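Local coordinates for putative hemin transport system, substrate-binding protein (Burkholderia cenocepacia J2315, PDB 5GIZ) that binds heme in the bacterial periplasm and probably hands it to a heme-uptake transporter, as the substrate-binding component of that system, at residues A[68-73]-A[90-95]; A[57-62]-A[83-88]. All blocks are in the same frame, centred on the assembly; numbering follows the deposited sequence.

Interaction 1: A[68-73]-A[90-95]; sequences DLVLAS and VTVTTF
Val70 and Ala72 face Val92 on one side of a parallel strand pair, while Leu69 and Leu71 meet Thr91 and Phe95 on the other. Strands 69-72 and 91-94 run 19° apart, joined by four backbone hydrogen bonds: Val70 gives its N to Thr91 and takes Thr93 N on its O, and Ala72 does the same with Thr93 and Phe95. On the Val92 face the contacts are apolar: Val92 CG1 lies 4.1 Å from Ala72 CB, its CG2 sits near the Val70 CB methine, and the Val70 and Val90 side chains cross at about a right angle, with Val70 CG2 3.9 Å from Val90 CG1. On the opposite face, Leu69 has CG anti to its own N (chi1 173°), which brings CD1 close to the neighbouring strand, 3.7 Å from Thr91 CG2. Leu71, turned the other way at chi1 -52°, slants past the Phe95 ring, its CB 4.0 Å from CE1. The ring also presents its edge to Ala72 O, in plane, with CD1 3.6 Å from that oxygen, which already accepts Phe95 N. At the strand start the direct link gives way to water 1, which accepts from Thr91 N at 2.9 Å. The pair belongs to a right-handed beta-alpha-beta unit whose helix 79-87 lies on the Val92 face, where Val85 and Lys86 touch Val92. Helix 101-114 backs the other face through Val111, against Leu71 and Phe95, and strand 6-11 bonds the far edge of 69-72, leaving 91-94 outermost in the four-stranded parallel sheet.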
loop_
_atom_site.group_PDB
_atom_site.type_symbol
_atom_site.label_atom_id
_atom_site.label_comp_id
_atom_site.label_asym_id
_atom_site.label_seq_id
_atom_site.Cartn_x
_atom_site.Cartn_y
_atom_site.Cartn_z
ATOM N N ASP A 68 -7.429 -15.037 -19.128
ATOM C CA ASP A 68 -8.859 -14.895 -19.338
ATOM C C ASP A 68 -9.414 -13.646 -18.658
ATOM O O ASP A 68 -10.470 -13.122 -19.050
ATOM C CB ASP A 68 -9.595 -16.102 -18.750
ATOM C CG ASP A 68 -9.213 -17.378 -19.420
ATOM O OD1 ASP A 68 -9.165 -17.421 -20.708
ATOM O OD2 ASP A 68 -8.831 -18.355 -18.742
ATOM N N LEU A 69 -8.710 -13.193 -17.613
ATOM C CA LEU A 69 -9.174 -12.050 -16.819
ATOM C C LEU A 69 -7.988 -11.333 -16.220
ATOM O O LEU A 69 -7.065 -11.977 -15.794
ATOM C CB LEU A 69 -10.072 -12.590 -15.721
ATOM C CG LEU A 69 -10.573 -11.636 -14.638
ATOM C CD1 LEU A 69 -11.452 -10.545 -15.222
ATOM C CD2 LEU A 69 -11.317 -12.405 -13.548
ATOM N N VAL A 70 -8.053 -10.007 -16.160
ATOM C CA VAL A 70 -7.099 -9.163 -15.495
ATOM C C VAL A 70 -7.858 -8.361 -14.428
ATOM O O VAL A 70 -8.832 -7.691 -14.742
ATOM C CB VAL A 70 -6.394 -8.184 -16.475
ATOM C CG1 VAL A 70 -5.534 -7.191 -15.721
ATOM C CG2 VAL A 70 -5.620 -8.922 -17.559
ATOM N N LEU A 71 -7.405 -8.435 -13.196
ATOM C CA LEU A 71 -7.852 -7.590 -12.127
ATOM C C LEU A 71 -6.838 -6.496 -11.975
ATOM O O LEU A 71 -5.672 -6.772 -11.704
ATOM C CB LEU A 71 -7.957 -8.378 -10.825
ATOM C CG LEU A 71 -8.773 -9.681 -10.914
ATOM C CD1 LEU A 71 -8.638 -10.438 -9.567
ATOM C CD2 LEU A 71 -10.175 -9.411 -11.323
ATOM N N ALA A 72 -7.274 -5.256 -12.182
ATOM C CA ALA A 72 -6.361 -4.142 -12.258
ATOM C C ALA A 72 -6.640 -3.063 -11.263
ATOM O O ALA A 72 -7.791 -2.605 -11.105
ATOM C CB ALA A 72 -6.398 -3.537 -13.663
ATOM N N SER A 73 -5.588 -2.634 -10.601
ATOM C CA SER A 73 -5.720 -1.557 -9.632
ATOM C C SER A 73 -5.934 -0.271 -10.405
ATOM O O SER A 73 -5.656 -0.168 -11.625
ATOM C CB SER A 73 -4.459 -1.471 -8.803
ATOM O OG SER A 73 -3.445 -1.041 -9.652
ATOM N N VAL A 90 -9.452 -9.600 -23.856
ATOM C CA VAL A 90 -9.306 -9.967 -22.444
ATOM C C VAL A 90 -10.154 -9.008 -21.610
ATOM O O VAL A 90 -10.102 -7.800 -21.807
ATOM C CB VAL A 90 -7.820 -9.896 -22.035
ATOM C CG1 VAL A 90 -7.645 -10.254 -20.567
ATOM C CG2 VAL A 90 -6.985 -10.820 -22.896
ATOM N N THR A 91 -10.899 -9.565 -20.675
ATOM C CA THR A 91 -11.665 -8.805 -19.705
ATOM C C THR A 91 -10.714 -8.174 -18.695
ATOM O O THR A 91 -9.879 -8.847 -18.091
ATOM C CB THR A 91 -12.688 -9.696 -18.954
ATOM O OG1 THR A 91 -13.610 -10.229 -19.939
ATOM C CG2 THR A 91 -13.476 -8.904 -17.849
ATOM N N VAL A 92 -10.870 -6.880 -18.476
ATOM C CA VAL A 92 -10.061 -6.172 -17.531
ATOM C C VAL A 92 -11.049 -5.503 -16.575
ATOM O O VAL A 92 -11.918 -4.687 -17.008
ATOM C CB VAL A 92 -9.178 -5.105 -18.187
ATOM C CG1 VAL A 92 -8.459 -4.294 -17.136
ATOM C CG2 VAL A 92 -8.202 -5.693 -19.193
ATOM N N THR A 93 -10.999 -5.865 -15.306
ATOM C CA THR A 93 -11.872 -5.300 -14.288
ATOM C C THR A 93 -11.002 -4.442 -13.406
ATOM O O THR A 93 -10.034 -4.897 -12.797
ATOM C CB THR A 93 -12.581 -6.426 -13.548
ATOM O OG1 THR A 93 -13.341 -7.192 -14.528
ATOM C CG2 THR A 93 -13.473 -5.918 -12.436
ATOM N N THR A 94 -11.387 -3.171 -13.295
ATOM C CA THR A 94 -10.600 -2.172 -12.638
ATOM C C THR A 94 -11.204 -1.803 -11.297
ATOM O O THR A 94 -12.431 -1.706 -11.167
ATOM C CB THR A 94 -10.428 -0.960 -13.569
ATOM O OG1 THR A 94 -9.808 -1.406 -14.776
ATOM C CG2 THR A 94 -9.539 0.040 -13.000
ATOM N N PHE A 95 -10.355 -1.600 -10.300
ATOM C CA PHE A 95 -10.779 -1.306 -8.932
ATOM C C PHE A 95 -10.461 0.141 -8.596
ATOM O O PHE A 95 -9.563 0.743 -9.171
ATOM C CB PHE A 95 -10.094 -2.329 -7.976
ATOM C CG PHE A 95 -10.616 -3.715 -8.173
ATOM C CD1 PHE A 95 -10.145 -4.513 -9.201
ATOM C CD2 PHE A 95 -11.626 -4.225 -7.375
ATOM C CE1 PHE A 95 -10.669 -5.779 -9.476
ATOM C CE2 PHE A 95 -12.165 -5.477 -7.647
ATOM C CZ PHE A 95 -11.675 -6.277 -8.680
HETATM O O HOH W 1 -11.437 -12.414 -21.143
#

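Interaction 2: A[57-62]-A[83-88]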
loop_
_atom_site.group_PDB
_atom_site.type_symbol
_atom_site.label_atom_id
_atom_site.label_comp_id
_atom_site.label_asym_id
_atom_site.label_seq_id
_atom_site.Cartn_x
_atom_site.Cartn_y
_atom_site.Cartn_z
ATOM N N LEU A 57 3.237 -1.295 -17.834
ATOM C CA LEU A 57 2.965 -2.701 -18.155
ATOM C C LEU A 57 3.400 -3.026 -19.561
ATOM O O LEU A 57 3.278 -2.177 -20.458
ATOM C CB LEU A 57 1.484 -3.010 -17.976
ATOM C CG LEU A 57 0.916 -2.966 -16.564
ATOM C CD1 LEU A 57 -0.568 -3.104 -16.535
ATOM C CD2 LEU A 57 1.520 -4.056 -15.705
ATOM N N SER A 58 3.889 -4.251 -19.781
ATOM C CA SER A 58 4.076 -4.777 -21.112
ATOM C C SER A 58 2.821 -5.515 -21.549
ATOM O O SER A 58 2.540 -6.624 -21.070
ATOM C CB SER A 58 5.249 -5.742 -21.162
ATOM O OG SER A 58 5.319 -6.421 -22.414
ATOM N N ALA A 59 2.067 -4.908 -22.470
ATOM C CA ALA A 59 0.860 -5.543 -22.913
ATOM C C ALA A 59 1.165 -6.882 -23.600
ATOM O O ALA A 59 0.466 -7.872 -23.377
ATOM C CB ALA A 59 0.066 -4.627 -23.820
ATOM N N GLU A 60 2.216 -6.912 -24.423
ATOM C CA GLU A 60 2.615 -8.122 -25.092
ATOM C C GLU A 60 3.023 -9.209 -24.116
ATOM O O GLU A 60 2.655 -10.362 -24.283
ATOM C CB GLU A 60 3.821 -7.872 -26.008
ATOM C CG GLU A 60 3.616 -6.756 -26.986
ATOM C CD GLU A 60 4.328 -5.488 -26.545
ATOM O OE1 GLU A 60 5.387 -5.196 -27.170
ATOM O OE2 GLU A 60 3.876 -4.791 -25.595
ATOM N N GLY A 61 3.792 -8.828 -23.104
ATOM C CA GLY A 61 4.191 -9.781 -22.070
ATOM C C GLY A 61 3.016 -10.331 -21.318
ATOM O O GLY A 61 2.896 -11.544 -21.077
ATOM N N LEU A 62 2.143 -9.426 -20.933
ATOM C CA LEU A 62 0.910 -9.798 -20.258
ATOM C C LEU A 62 0.077 -10.751 -21.108
ATOM O O LEU A 62 -0.335 -11.832 -20.658
ATOM C CB LEU A 62 0.187 -8.494 -19.877
ATOM C CG LEU A 62 -1.028 -8.635 -18.971
ATOM C CD1 LEU A 62 -1.369 -7.287 -18.324
ATOM C CD2 LEU A 62 -2.267 -9.150 -19.724
ATOM N N ALA A 83 -5.396 -0.583 -23.053
ATOM C CA ALA A 83 -6.224 -0.623 -24.228
ATOM C C ALA A 83 -5.845 -1.801 -25.150
ATOM O O ALA A 83 -6.732 -2.432 -25.737
ATOM C CB ALA A 83 -6.117 0.700 -24.955
ATOM N N GLN A 84 -4.547 -2.066 -25.313
ATOM C CA GLN A 84 -4.099 -3.194 -26.122
ATOM C C GLN A 84 -4.606 -4.533 -25.545
ATOM O O GLN A 84 -4.992 -5.438 -26.297
ATOM C CB GLN A 84 -2.569 -3.214 -26.262
ATOM C CG GLN A 84 -2.068 -4.243 -27.258
ATOM C CD GLN A 84 -0.550 -4.234 -27.457
ATOM O OE1 GLN A 84 0.139 -3.268 -27.104
ATOM N NE2 GLN A 84 -0.027 -5.325 -28.011
ATOM N N VAL A 85 -4.626 -4.651 -24.216
ATOM C CA VAL A 85 -5.100 -5.900 -23.585
ATOM C C VAL A 85 -6.601 -6.115 -23.779
ATOM O O VAL A 85 -7.071 -7.223 -24.154
ATOM C CB VAL A 85 -4.733 -5.930 -22.077
ATOM C CG1 VAL A 85 -5.397 -7.112 -21.334
ATOM C CG2 VAL A 85 -3.215 -5.952 -21.897
ATOM N N LYS A 86 -7.371 -5.045 -23.596
ATOM C CA LYS A 86 -8.789 -5.107 -23.823
ATOM C C LYS A 86 -9.063 -5.402 -25.296
ATOM O O LYS A 86 -9.946 -6.188 -25.617
ATOM C CB LYS A 86 -9.430 -3.772 -23.438
ATOM C CG LYS A 86 -9.550 -3.561 -21.920
ATOM C CD LYS A 86 -10.224 -2.230 -21.642
ATOM C CE LYS A 86 -10.213 -1.865 -20.177
ATOM N NZ LYS A 86 -10.526 -0.419 -19.969
ATOM N N GLY A 87 -8.277 -4.800 -26.186
ATOM C CA GLY A 87 -8.446 -5.003 -27.617
ATOM C C GLY A 87 -8.171 -6.406 -28.109
ATOM O O GLY A 87 -8.593 -6.778 -29.221
ATOM N N ALA A 88 -7.445 -7.196 -27.316
ATOM C CA ALA A 88 -7.177 -8.613 -27.625
ATOM C C ALA A 88 -8.299 -9.519 -27.100
ATOM O O ALA A 88 -8.226 -10.753 -27.203
ATOM C CB ALA A 88 -5.850 -9.046 -27.014
#
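Ala59 and Leu62, one helical turn apart on helix 59-64, both pack against Val85 of helix 79-87, and this trio forms the close part of the contact. Val85 CG2 touches both, 4.0 Å from Ala59 CB and 4.0 Å from Leu62 CD2. The Leu62 and Val85 side chains meet at about a right angle; Leu62 CD2 touches both methyls of Val85, with Val85 CG1 at 4.1 Å. All three residues are buried; Leu62 also touches Ile9 of the inner strand 6-11, and Val85 touches Val90 just ahead of strand 91-94. The two helices thus lie side by side on one face of the parallel sheet in the lobe that carries Tyr53, the axial heme ligand, an arrangement of alternating strands and helices that fits the periplasmic binding protein family. Helix 59-64 starts from Ser58 as N-cap, whose OG accepts Gly61 N at 2.9 Å with an N-H...O angle of 154°. Outward from Val85 the contact changes character. Gln84 is exposed and runs extended, CG anti to the backbone N (chi1 -171°), which lays its length along Ala59: CB, CG, CD and OE1 all come within about 4 Å of Ala59 CB, the nearest being OE1 at 3.6 Å. Its NE2 ends beside the aliphatic part of Glu60, 4.0 Å from CG. These two exposed chains meet obliquely: the Glu60 chain is bent at chi2, and its carboxylate plane lies 29° from the amide plane of Gln84.

The two contacts are layers of one lobe, their centres 11 Å apart. Interaction 1 joins adjacent strands and is the larger, burying 489 Å² against 211 Å²; backbone hydrogen bonds set its register, and its exposure is greatest along the outer strand. Interaction 2 joins helices lying over that sheet, and no hydrogen bond crosses it: its inner part is apolar and buried, its outer part polar and exposed. They meet where helix 79-87, the connection between the two strands of interaction 1, rests on the sheet: Val90 CB lies 3.5 Å from Val85 O. Helix 59-64 joins through Leu62 CD2, 4.0 Å from Val70 CG2.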